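PDB 2I58: sugar ABC transporter, sugar-binding protein from Streptococcus pneumoniae, which binds a raffinose-type galactose-glucose-fructose trisaccharide and probably delivers such sugars to an ABC importer from outside the cell. Local coordinates for residues Ile8-Gln13 and Val61-Pro66; Lys14-Lys19 and Gly244-Thr249; Leu186-Pro191 and Gln350-Ser355. All coordinates share one frame; numbering follows the deposited sequence.

Contact 1 (Ile8-Gln13 and Val61-Pro66); sequences IEYFNQ and VVNIYP. With GLC (alpha-D-glucopyranose), chain C; FRU (beta-D-fructofuranose), chain B; GLA (alpha-D-galactopyranose), chain D.
Q13 and Y65 cross with amide and ring planes 67° apart, at the ends of two parallel strands that run into the sugar site. The Q13 amide faces two ways: NE2 donates to the backbone O of N63 (2.9 Å), while OE1 accepts from O4 of the fructose (3.0 Å). The bond to N63 is bent (139° at the hydrogen); NE2 lies in the carbonyl plane, but the acceptor is tilted from the amide plane. With CG anti to the carbonyl carbon (chi1 -66°), the extended chain carries the amide across to N63. Y65 lays one ring face against C6 of the glucose, its OH makes a weak hydrogen bond to glucose O4, and CG comes within 3.2 Å of galactose O2.

Behind them, strand 61-63 pairs in parallel with 8-11: V61 N donates to E9 O, F11 N to V61 O and N63 N to F11 O. On the face carrying Y10 and V61, CG1 of V61 meets the edge of the Y10 ring at CD1 (3.9 Å). Y10 and N63 lie side by side, and the tyrosine OH donates to OD1 of N12 (2.8 Å), whose ND2 is held by N41. F11 and V62 share the other face, against L49 of helix 45-54.

The bond to N63 O probably fixes the rotation of the Q13 amide, directing OE1 at fructose O4; Y65 adds its CH contact and weak hydroxyl bond.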
loop_
_atom_site.group_PDB
_atom_site.type_symbol
_atom_site.label_atom_id
_atom_site.label_comp_id
_atom_site.label_asym_id
_atom_site.label_seq_id
_atom_site.Cartn_x
_atom_site.Cartn_y
_atom_site.Cartn_z
ATOM N N ILE A 8 18.654 -9.458 18.410
ATOM C CA ILE A 8 18.584 -8.415 17.403
ATOM C C ILE A 8 17.173 -7.876 17.335
ATOM O O ILE A 8 16.225 -8.515 17.778
ATOM C CB ILE A 8 18.942 -8.932 16.029
ATOM C CG1 ILE A 8 18.217 -10.248 15.696
ATOM C CG2 ILE A 8 20.401 -9.133 15.951
ATOM C CD1 ILE A 8 18.175 -10.534 14.207
ATOM N N GLU A 9 17.018 -6.693 16.776
ATOM C CA GLU A 9 15.686 -6.121 16.592
ATOM C C GLU A 9 15.304 -6.318 15.167
ATOM O O GLU A 9 16.132 -6.129 14.289
ATOM C CB GLU A 9 15.695 -4.608 16.830
ATOM C CG GLU A 9 14.812 -4.086 17.944
ATOM C CD GLU A 9 15.364 -2.765 18.520
ATOM O OE1 GLU A 9 16.195 -2.131 17.818
ATOM O OE2 GLU A 9 14.999 -2.375 19.668
ATOM N N TYR A 10 14.046 -6.664 14.946
ATOM C CA TYR A 10 13.419 -6.481 13.655
ATOM C C TYR A 10 12.328 -5.398 13.830
ATOM O O TYR A 10 11.417 -5.567 14.652
ATOM C CB TYR A 10 12.809 -7.789 13.138
ATOM C CG TYR A 10 11.707 -7.530 12.120
ATOM C CD1 TYR A 10 12.000 -6.922 10.896
ATOM C CD2 TYR A 10 10.379 -7.832 12.397
ATOM C CE1 TYR A 10 11.018 -6.652 9.946
ATOM C CE2 TYR A 10 9.377 -7.546 11.465
ATOM C CZ TYR A 10 9.711 -6.960 10.235
ATOM O OH TYR A 10 8.728 -6.668 9.319
ATOM N N PHE A 11 12.423 -4.306 13.055
ATOM C CA PHE A 11 11.522 -3.146 13.201
ATOM C C PHE A 11 10.349 -3.191 12.230
ATOM O O PHE A 11 10.422 -2.670 11.083
ATOM C CB PHE A 11 12.265 -1.852 12.985
ATOM C CG PHE A 11 11.463 -0.602 13.329
ATOM C CD1 PHE A 11 11.347 -0.175 14.649
ATOM C CD2 PHE A 11 10.904 0.184 12.319
ATOM C CE1 PHE A 11 10.667 0.978 14.950
ATOM C CE2 PHE A 11 10.223 1.352 12.615
ATOM C CZ PHE A 11 10.099 1.745 13.918
ATOM N N ASN A 12 9.270 -3.801 12.720
ATOM C CA ASN A 12 8.137 -4.113 11.927
ATOM C C ASN A 12 7.324 -2.842 11.769
ATOM O O ASN A 12 7.204 -2.063 12.726
ATOM C CB ASN A 12 7.296 -5.191 12.607
ATOM C CG ASN A 12 6.165 -5.679 11.725
ATOM O OD1 ASN A 12 6.354 -5.870 10.531
ATOM N ND2 ASN A 12 4.986 -5.833 12.295
ATOM N N GLN A 13 6.828 -2.623 10.537
ATOM C CA GLN A 13 5.768 -1.652 10.265
ATOM C C GLN A 13 4.530 -2.363 9.696
ATOM O O GLN A 13 3.603 -1.716 9.246
ATOM C CB GLN A 13 6.201 -0.612 9.237
ATOM C CG GLN A 13 7.321 0.351 9.626
ATOM C CD GLN A 13 7.503 1.467 8.579
ATOM O OE1 GLN A 13 6.589 2.275 8.317
ATOM N NE2 GLN A 13 8.687 1.534 8.005
ATOM N N VAL A 61 17.295 -5.274 11.695
ATOM C CA VAL A 61 16.630 -5.476 10.432
ATOM C C VAL A 61 15.504 -4.519 10.454
ATOM O O VAL A 61 14.887 -4.340 11.471
ATOM C CB VAL A 61 16.017 -6.872 10.321
ATOM C CG1 VAL A 61 15.322 -7.080 8.916
ATOM C CG2 VAL A 61 17.058 -7.957 10.659
ATOM N N VAL A 62 15.191 -3.907 9.333
ATOM C CA VAL A 62 14.089 -2.930 9.324
ATOM C C VAL A 62 13.105 -3.190 8.218
ATOM O O VAL A 62 13.484 -3.426 7.091
ATOM C CB VAL A 62 14.551 -1.491 9.111
ATOM C CG1 VAL A 62 13.312 -0.585 8.968
ATOM C CG2 VAL A 62 15.435 -1.039 10.246
ATOM N N ASN A 63 11.837 -3.112 8.548
ATOM C CA ASN A 63 10.856 -3.209 7.532
ATOM C C ASN A 63 10.673 -1.820 7.022
ATOM O O ASN A 63 10.016 -1.045 7.661
ATOM C CB ASN A 63 9.552 -3.786 8.063
ATOM C CG ASN A 63 8.422 -3.671 7.074
ATOM O OD1 ASN A 63 8.627 -3.574 5.862
ATOM N ND2 ASN A 63 7.216 -3.625 7.589
ATOM N N ILE A 64 11.268 -1.523 5.877
ATOM C CA ILE A 64 11.226 -0.197 5.273
ATOM C C ILE A 64 10.755 -0.346 3.802
ATOM O O ILE A 64 11.244 -1.203 3.065
ATOM C CB ILE A 64 12.612 0.519 5.357
ATOM C CG1 ILE A 64 12.520 1.888 4.712
ATOM C CG2 ILE A 64 13.673 -0.268 4.644
ATOM C CD1 ILE A 64 13.708 2.794 4.998
ATOM N N TYR A 65 9.821 0.503 3.386
ATOM C CA TYR A 65 9.188 0.346 2.114
ATOM C C TYR A 65 10.112 0.962 1.096
ATOM O O TYR A 65 10.427 2.146 1.194
ATOM C CB TYR A 65 7.828 0.994 2.102
ATOM C CG TYR A 65 6.936 0.431 3.171
ATOM C CD1 TYR A 65 6.428 -0.867 3.104
ATOM C CD2 TYR A 65 6.630 1.173 4.284
ATOM C CE1 TYR A 65 5.599 -1.393 4.136
ATOM C CE2 TYR A 65 5.812 0.660 5.304
ATOM C CZ TYR A 65 5.296 -0.611 5.223
ATOM O OH TYR A 65 4.519 -1.040 6.261
ATOM N N PRO A 66 10.501 0.181 0.076
ATOM C CA PRO A 66 11.662 0.383 -0.755
ATOM C C PRO A 66 11.596 1.482 -1.781
ATOM O O PRO A 66 12.594 1.729 -2.480
ATOM C CB PRO A 66 11.771 -0.944 -1.475
ATOM C CG PRO A 66 10.395 -1.359 -1.636
ATOM C CD PRO A 66 9.733 -0.996 -0.362
HETATM C C1 GLC C . 0.086 0.511 5.663
HETATM C C2 GLC C . -0.362 -0.887 6.013
HETATM C C3 GLC C . 0.787 -1.820 5.912
HETATM C C4 GLC C . 1.458 -1.683 4.551
HETATM C C5 GLC C . 1.784 -0.220 4.230
HETATM C C6 GLC C . 2.383 0.009 2.817
HETATM O O1 GLC C . 0.891 0.974 6.768
HETATM O O2 GLC C . -0.729 -0.869 7.355
HETATM O O3 GLC C . 0.215 -3.073 6.146
HETATM O O4 GLC C . 2.687 -2.387 4.617
HETATM O O5 GLC C . 0.649 0.585 4.349
HETATM O O6 GLC C . 2.589 1.347 2.715
HETATM C C1 FRU B . -0.300 1.992 8.392
HETATM C C2 FRU B . 0.988 2.048 7.604
HETATM C C3 FRU B . 2.059 2.199 8.670
HETATM C C4 FRU B . 3.143 2.989 7.969
HETATM C C5 FRU B . 2.371 3.939 7.090
HETATM C C6 FRU B . 3.181 4.151 5.820
HETATM O O1 FRU B . -0.568 3.391 8.602
HETATM O O3 FRU B . 2.547 0.925 9.068
HETATM O O4 FRU B . 3.975 3.709 8.881
HETATM O O5 FRU B . 1.105 3.317 6.850
HETATM O O6 FRU B . 2.851 5.396 5.123
HETATM C C1 GLA D . 2.446 2.071 1.465
HETATM C C2 GLA D . 3.674 2.969 1.284
HETATM C C3 GLA D . 3.579 4.153 2.231
HETATM C C4 GLA D . 2.245 4.826 2.080
HETATM C C5 GLA D . 1.106 3.851 2.289
HETATM C C6 GLA D . -0.177 4.553 1.896
HETATM O O2 GLA D . 4.856 2.147 1.493
HETATM O O3 GLA D . 4.579 5.087 1.884
HETATM O O4 GLA D . 2.173 5.359 0.732
HETATM O O5 GLA D . 1.185 2.764 1.401
HETATM O O6 GLA D . -1.164 3.559 1.603
#

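Contact 2 (Lys14-Lys19 and Gly244-Thr249); sequences KKEMTK and GSWAIT. With GLC (alpha-D-glucopyranose), chain C.
Chi1 of 49° sets CG of W246 between its backbone N and carbonyl carbon, turning the indole toward the glucose, while K14, with CG anti to the backbone N (chi1 -177°) and bends at chi2 and chi4, brings NZ to 3.2 Å from CB of W246. E16 bends at chi2 (92°), which carries its carboxylate to the O2 and O3 hydroxyls of the glucose. The lysine and tryptophan side chains cross at about a right angle.

Glucose O3 meets both charges, which also pair with each other: NZ of K14 donates to it (2.7 Å), it donates to OE1 of E16 at a doubtful, very short length, and a salt bridge joins K14 NZ to E16 OE1 (3.5 Å). The carboxylate faces both O2 and O3, the sounder bond being from glucose O2 to OE2 (3.0 Å); OE2 also lies 3.6 Å from CD1 of W246. The indole is sandwiched, with CA of G244 over the centre of one face and the glucose on the opposite face. Farther from the sugar, SD of M17 packs crosswise on T249 at OG1 (3.6 Å), and Y311 of helix 305-315 touches both K14 and M17.

A charged pair gripping adjacent hydroxyls beside an aromatic platform is a familiar design of sugar-binding proteins. The lysine probably offsets the carboxylate's charge and polarises O3; D280, in a long, weak ion pair with K14, also bonds the glucose.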
loop_
_atom_site.group_PDB
_atom_site.type_symbol
_atom_site.label_atom_id
_atom_site.label_comp_id
_atom_site.label_asym_id
_atom_site.label_seq_id
_atom_site.Cartn_x
_atom_site.Cartn_y
_atom_site.Cartn_z
ATOM N N LYS A 14 4.484 -3.681 9.689
ATOM C CA LYS A 14 3.329 -4.323 9.085
ATOM C C LYS A 14 2.415 -5.016 10.147
ATOM O O LYS A 14 2.613 -6.178 10.517
ATOM C CB LYS A 14 3.819 -5.243 7.979
ATOM C CG LYS A 14 2.709 -5.892 7.243
ATOM C CD LYS A 14 2.977 -5.966 5.746
ATOM C CE LYS A 14 1.764 -6.507 5.047
ATOM N NZ LYS A 14 0.696 -5.496 5.038
ATOM N N LYS A 15 1.406 -4.265 10.595
ATOM C CA LYS A 15 0.628 -4.541 11.810
ATOM C C LYS A 15 -0.466 -5.599 11.703
ATOM O O LYS A 15 -0.701 -6.369 12.615
ATOM C CB LYS A 15 -0.033 -3.238 12.272
ATOM C CG LYS A 15 0.970 -2.243 12.901
ATOM C CD LYS A 15 0.303 -1.046 13.656
ATOM C CE LYS A 15 1.340 0.046 14.031
ATOM N NZ LYS A 15 2.587 -0.476 14.740
ATOM N N GLU A 16 -1.176 -5.578 10.595
ATOM C CA GLU A 16 -2.123 -6.627 10.241
ATOM C C GLU A 16 -1.513 -8.021 10.452
ATOM O O GLU A 16 -2.237 -8.969 10.803
ATOM C CB GLU A 16 -2.534 -6.494 8.756
ATOM C CG GLU A 16 -3.233 -5.185 8.395
ATOM C CD GLU A 16 -2.299 -4.054 7.909
ATOM O OE1 GLU A 16 -1.070 -4.237 7.787
ATOM O OE2 GLU A 16 -2.831 -2.963 7.642
ATOM N N MET A 17 -0.195 -8.118 10.208
ATOM C CA MET A 17 0.513 -9.374 10.057
ATOM C C MET A 17 1.421 -9.693 11.188
ATOM O O MET A 17 2.220 -10.598 11.070
ATOM C CB MET A 17 1.355 -9.340 8.795
ATOM C CG MET A 17 0.559 -9.595 7.556
ATOM S SD MET A 17 -0.364 -11.150 7.632
ATOM C CE MET A 17 0.977 -12.314 7.748
ATOM N N THR A 18 1.292 -8.993 12.304
ATOM C CA THR A 18 2.141 -9.254 13.463
ATOM C C THR A 18 2.004 -10.667 14.025
ATOM O O THR A 18 3.016 -11.328 14.277
ATOM C CB THR A 18 1.916 -8.221 14.569
ATOM O OG1 THR A 18 2.565 -6.994 14.189
ATOM C CG2 THR A 18 2.482 -8.715 15.912
ATOM N N LYS A 19 0.802 -11.168 14.212
ATOM C CA LYS A 19 0.720 -12.500 14.801
ATOM C C LYS A 19 1.442 -13.569 13.976
ATOM O O LYS A 19 2.067 -14.457 14.538
ATOM C CB LYS A 19 -0.718 -12.921 15.023
ATOM C CG LYS A 19 -0.877 -14.307 15.648
ATOM C CD LYS A 19 -2.373 -14.638 15.822
ATOM C CE LYS A 19 -2.697 -15.083 17.253
ATOM N NZ LYS A 19 -2.454 -14.018 18.305
ATOM N N GLY A 244 -6.045 -1.299 0.215
ATOM C CA GLY A 244 -4.960 -2.037 -0.427
ATOM C C GLY A 244 -4.821 -3.448 0.069
ATOM O O GLY A 244 -5.333 -3.834 1.120
ATOM N N SER A 245 -4.055 -4.215 -0.666
ATOM C CA SER A 245 -4.024 -5.640 -0.451
ATOM C C SER A 245 -3.745 -6.050 0.971
ATOM O O SER A 245 -3.896 -7.207 1.321
ATOM C CB SER A 245 -2.916 -6.237 -1.309
ATOM O OG SER A 245 -1.636 -5.818 -0.838
ATOM N N TRP A 246 -3.254 -5.121 1.755
ATOM C CA TRP A 246 -2.760 -5.408 3.113
ATOM C C TRP A 246 -3.955 -5.707 4.041
ATOM O O TRP A 246 -3.835 -6.538 4.916
ATOM C CB TRP A 246 -1.854 -4.242 3.660
ATOM C CG TRP A 246 -2.480 -2.890 3.481
ATOM C CD1 TRP A 246 -3.533 -2.416 4.167
ATOM C CD2 TRP A 246 -2.162 -1.894 2.508
ATOM N NE1 TRP A 246 -3.896 -1.188 3.704
ATOM C CE2 TRP A 246 -3.042 -0.835 2.697
ATOM C CE3 TRP A 246 -1.223 -1.799 1.493
ATOM C CZ2 TRP A 246 -3.013 0.311 1.909
ATOM C CZ3 TRP A 246 -1.177 -0.645 0.726
ATOM C CH2 TRP A 246 -2.074 0.376 0.926
ATOM N N ALA A 247 -5.097 -5.051 3.770
ATOM C CA ALA A 247 -6.345 -5.189 4.528
ATOM C C ALA A 247 -6.959 -6.595 4.450
ATOM O O ALA A 247 -7.637 -7.049 5.380
ATOM C CB ALA A 247 -7.335 -4.201 4.022
ATOM N N ILE A 248 -6.765 -7.299 3.355
ATOM C CA ILE A 248 -7.357 -8.596 3.290
ATOM C C ILE A 248 -7.192 -9.425 4.627
ATOM O O ILE A 248 -8.169 -10.004 5.135
ATOM C CB ILE A 248 -6.943 -9.364 2.007
ATOM C CG1 ILE A 248 -7.930 -10.499 1.728
ATOM C CG2 ILE A 248 -5.588 -9.907 2.156
ATOM C CD1 ILE A 248 -9.393 -10.149 1.905
ATOM N N THR A 249 -6.003 -9.451 5.225
ATOM C CA THR A 249 -5.828 -10.306 6.405
ATOM C C THR A 249 -6.799 -9.917 7.475
ATOM O O THR A 249 -7.419 -10.797 8.136
ATOM C CB THR A 249 -4.487 -10.212 7.127
ATOM O OG1 THR A 249 -3.452 -9.871 6.220
ATOM C CG2 THR A 249 -4.203 -11.590 7.770
HETATM C C1 GLC C . 0.086 0.511 5.663
HETATM C C2 GLC C . -0.362 -0.887 6.013
HETATM C C3 GLC C . 0.787 -1.820 5.912
HETATM C C4 GLC C . 1.458 -1.683 4.551
HETATM C C5 GLC C . 1.784 -0.220 4.230
HETATM C C6 GLC C . 2.383 0.009 2.817
HETATM O O1 GLC C . 0.891 0.974 6.768
HETATM O O2 GLC C . -0.729 -0.869 7.355
HETATM O O3 GLC C . 0.215 -3.073 6.146
HETATM O O4 GLC C . 2.687 -2.387 4.617
HETATM O O5 GLC C . 0.649 0.585 4.349
HETATM O O6 GLC C . 2.589 1.347 2.715
#

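Contact 3 (Leu186-Pro191 and Gln350-Ser355); sequences LRYSQP and QQYWTS. With GLA (alpha-D-galactopyranose), chain D.
NE of R187 donates to the backbone O of Y352 at 3.0 Å, an almost straight bond (174° at the hydrogen). The acceptor lies in the guanidinium plane, whereas the donor stands above the carbonyl plane of Y352. The bend of R187 at chi2 (78°) lays the guanidinium over CE1 of Y188, and CG of R187 lies over the centre of the Y188 ring. R187 and Y188 thus pack on each other, and both meet the other loop. Y188 crosses Y352 obliquely, with its OH 3.2 Å from CB of Y352. On the more buried side, CD1 of L186 packs on CZ2 of W353 (4.2 Å), and CD of R187 approaches the same indole at CD1. NE1 of W353 donates to OD1 of N183.

Q350 turns the other way, toward the binding cleft, where NE2 meets O4 of the galactose in a bond modelled very short; OE1 accepts from Q169.

The contact joins the loop after helix 179-186 to the loop between strand 345-346 and helix 357-369. The indole of W353 meets F359 of helix 357-369 and, from helix 372-383, F382 and F383, the last edge-to-face; L186 also touches F172 of helix 165-176.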
loop_
_atom_site.group_PDB
_atom_site.type_symbol
_atom_site.label_atom_id
_atom_site.label_comp_id
_atom_site.label_asym_id
_atom_site.label_seq_id
_atom_site.Cartn_x
_atom_site.Cartn_y
_atom_site.Cartn_z
ATOM N N LEU A 186 1.723 16.895 -11.546
ATOM C CA LEU A 186 1.805 17.392 -10.183
ATOM C C LEU A 186 3.196 17.996 -9.781
ATOM O O LEU A 186 3.292 19.079 -9.193
ATOM C CB LEU A 186 1.407 16.274 -9.184
ATOM C CG LEU A 186 0.038 15.562 -9.211
ATOM C CD1 LEU A 186 -0.029 14.510 -8.122
ATOM C CD2 LEU A 186 -1.118 16.513 -9.055
ATOM N N ARG A 187 4.267 17.298 -10.116
ATOM C CA ARG A 187 5.523 17.457 -9.399
ATOM C C ARG A 187 6.620 18.102 -10.222
ATOM O O ARG A 187 7.288 18.978 -9.714
ATOM C CB ARG A 187 5.970 16.096 -8.834
ATOM C CG ARG A 187 7.447 15.973 -8.479
ATOM C CD ARG A 187 7.822 16.630 -7.160
ATOM N NE ARG A 187 9.253 16.454 -6.884
ATOM C CZ ARG A 187 10.182 17.361 -7.160
ATOM N NH1 ARG A 187 9.845 18.526 -7.687
ATOM N NH2 ARG A 187 11.451 17.121 -6.891
ATOM N N TYR A 188 6.817 17.669 -11.467
ATOM C CA TYR A 188 7.902 18.219 -12.302
ATOM C C TYR A 188 7.482 19.372 -13.225
ATOM O O TYR A 188 8.262 19.771 -14.096
ATOM C CB TYR A 188 8.572 17.123 -13.108
ATOM C CG TYR A 188 9.287 16.119 -12.248
ATOM C CD1 TYR A 188 10.312 16.522 -11.401
ATOM C CD2 TYR A 188 8.942 14.752 -12.285
ATOM C CE1 TYR A 188 10.982 15.599 -10.591
ATOM C CE2 TYR A 188 9.600 13.809 -11.478
ATOM C CZ TYR A 188 10.622 14.245 -10.632
ATOM O OH TYR A 188 11.287 13.349 -9.839
ATOM N N SER A 189 6.274 19.904 -12.991
ATOM C CA SER A 189 5.715 21.089 -13.662
ATOM C C SER A 189 6.131 22.416 -12.973
ATOM O O SER A 189 6.834 22.423 -11.950
ATOM C CB SER A 189 4.200 20.992 -13.629
ATOM O OG SER A 189 3.760 20.898 -12.277
ATOM N N GLN A 190 5.698 23.541 -13.534
ATOM C CA GLN A 190 6.057 24.848 -12.984
ATOM C C GLN A 190 5.460 25.069 -11.598
ATOM O O GLN A 190 4.534 24.399 -11.242
ATOM C CB GLN A 190 5.611 25.958 -13.950
ATOM C CG GLN A 190 6.574 26.157 -15.130
ATOM C CD GLN A 190 8.020 25.930 -14.724
ATOM O OE1 GLN A 190 8.547 24.831 -14.913
ATOM N NE2 GLN A 190 8.646 26.942 -14.107
ATOM N N PRO A 191 6.013 25.996 -10.798
ATOM C CA PRO A 191 5.290 26.319 -9.562
ATOM C C PRO A 191 3.889 26.924 -9.827
ATOM O O PRO A 191 3.677 27.596 -10.836
ATOM C CB PRO A 191 6.236 27.322 -8.838
ATOM C CG PRO A 191 7.589 27.150 -9.475
ATOM C CD PRO A 191 7.278 26.763 -10.907
ATOM N N GLN A 350 4.863 8.859 -4.550
ATOM C CA GLN A 350 5.655 9.634 -3.544
ATOM C C GLN A 350 7.122 9.347 -3.578
ATOM O O GLN A 350 7.907 9.890 -2.761
ATOM C CB GLN A 350 5.214 9.332 -2.116
ATOM C CG GLN A 350 5.411 7.862 -1.688
ATOM C CD GLN A 350 4.106 7.185 -1.507
ATOM O OE1 GLN A 350 3.112 7.565 -2.125
ATOM N NE2 GLN A 350 4.069 6.206 -0.630
ATOM N N GLN A 351 7.446 8.441 -4.491
ATOM C CA GLN A 351 8.799 8.078 -4.827
ATOM C C GLN A 351 9.682 9.292 -5.076
ATOM O O GLN A 351 10.845 9.302 -4.673
ATOM C CB GLN A 351 8.805 7.191 -6.085
ATOM C CG GLN A 351 10.049 6.333 -6.200
ATOM C CD GLN A 351 10.149 5.566 -7.481
ATOM O OE1 GLN A 351 9.275 5.632 -8.348
ATOM N NE2 GLN A 351 11.234 4.827 -7.619
ATOM N N TYR A 352 9.106 10.283 -5.750
ATOM C CA TYR A 352 9.780 11.508 -6.175
ATOM C C TYR A 352 9.380 12.758 -5.366
ATOM O O TYR A 352 9.918 13.863 -5.598
ATOM C CB TYR A 352 9.516 11.701 -7.676
ATOM C CG TYR A 352 10.056 10.538 -8.486
ATOM C CD1 TYR A 352 11.423 10.279 -8.549
ATOM C CD2 TYR A 352 9.212 9.669 -9.151
ATOM C CE1 TYR A 352 11.916 9.197 -9.264
ATOM C CE2 TYR A 352 9.711 8.592 -9.877
ATOM C CZ TYR A 352 11.045 8.378 -9.925
ATOM O OH TYR A 352 11.520 7.329 -10.623
ATOM N N TRP A 353 8.468 12.570 -4.408
ATOM C CA TRP A 353 8.064 13.634 -3.480
ATOM C C TRP A 353 8.996 13.659 -2.255
ATOM O O TRP A 353 9.747 12.725 -2.040
ATOM C CB TRP A 353 6.611 13.444 -3.007
ATOM C CG TRP A 353 5.622 13.208 -4.101
ATOM C CD1 TRP A 353 5.844 13.290 -5.443
ATOM C CD2 TRP A 353 4.247 12.885 -3.949
ATOM N NE1 TRP A 353 4.721 12.995 -6.122
ATOM C CE2 TRP A 353 3.713 12.745 -5.234
ATOM C CE3 TRP A 353 3.425 12.648 -2.849
ATOM C CZ2 TRP A 353 2.369 12.403 -5.463
ATOM C CZ3 TRP A 353 2.086 12.297 -3.071
ATOM C CH2 TRP A 353 1.572 12.198 -4.375
ATOM N N THR A 354 8.904 14.715 -1.450
ATOM C CA THR A 354 9.682 14.847 -0.216
ATOM C C THR A 354 8.954 14.269 1.038
ATOM O O THR A 354 9.564 13.951 2.058
ATOM C CB THR A 354 10.007 16.312 -0.022
ATOM O OG1 THR A 354 8.776 17.045 -0.032
ATOM C CG2 THR A 354 10.899 16.807 -1.173
ATOM N N SER A 355 7.636 14.135 0.917
ATOM C CA SER A 355 6.749 13.537 1.948
ATOM C C SER A 355 5.393 13.182 1.332
ATOM O O SER A 355 5.132 13.515 0.188
ATOM C CB SER A 355 6.491 14.540 3.080
ATOM O OG SER A 355 6.185 15.821 2.519
HETATM C C1 GLA D . 2.446 2.071 1.465
HETATM C C2 GLA D . 3.674 2.969 1.284
HETATM C C3 GLA D . 3.579 4.153 2.231
HETATM C C4 GLA D . 2.245 4.826 2.080
HETATM C C5 GLA D . 1.106 3.851 2.289
HETATM C C6 GLA D . -0.177 4.553 1.896
HETATM O O2 GLA D . 4.856 2.147 1.493
HETATM O O3 GLA D . 4.579 5.087 1.884
HETATM O O4 GLA D . 2.173 5.359 0.732
HETATM O O5 GLA D . 1.185 2.764 1.401
HETATM O O6 GLA D . -1.164 3.559 1.603
#

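In the fold
From the N terminus, strand 6-11 enters contact 1, which closes over helix 18-31, strand 35-40 and helix 45-54 when strand 61-63 pairs beside it. Contact 2 opens immediately after Q13, within that loop, but closes only at 244-249, so the two cross; they touch each other and share the glucose. Contact 3 opens at 186-191, before contact 2 closes, and ends at 350-355, so these two also cross, whereas contacts 1 and 3 follow in series. The five-stranded mixed sheet holds contact 1, contact 2 joins the turn between strand 6-11 and helix 18-31 to the start of helix 248-253, beside the glucose, and contact 3 ties together loops among the helices, reaching the galactose end of the ligand.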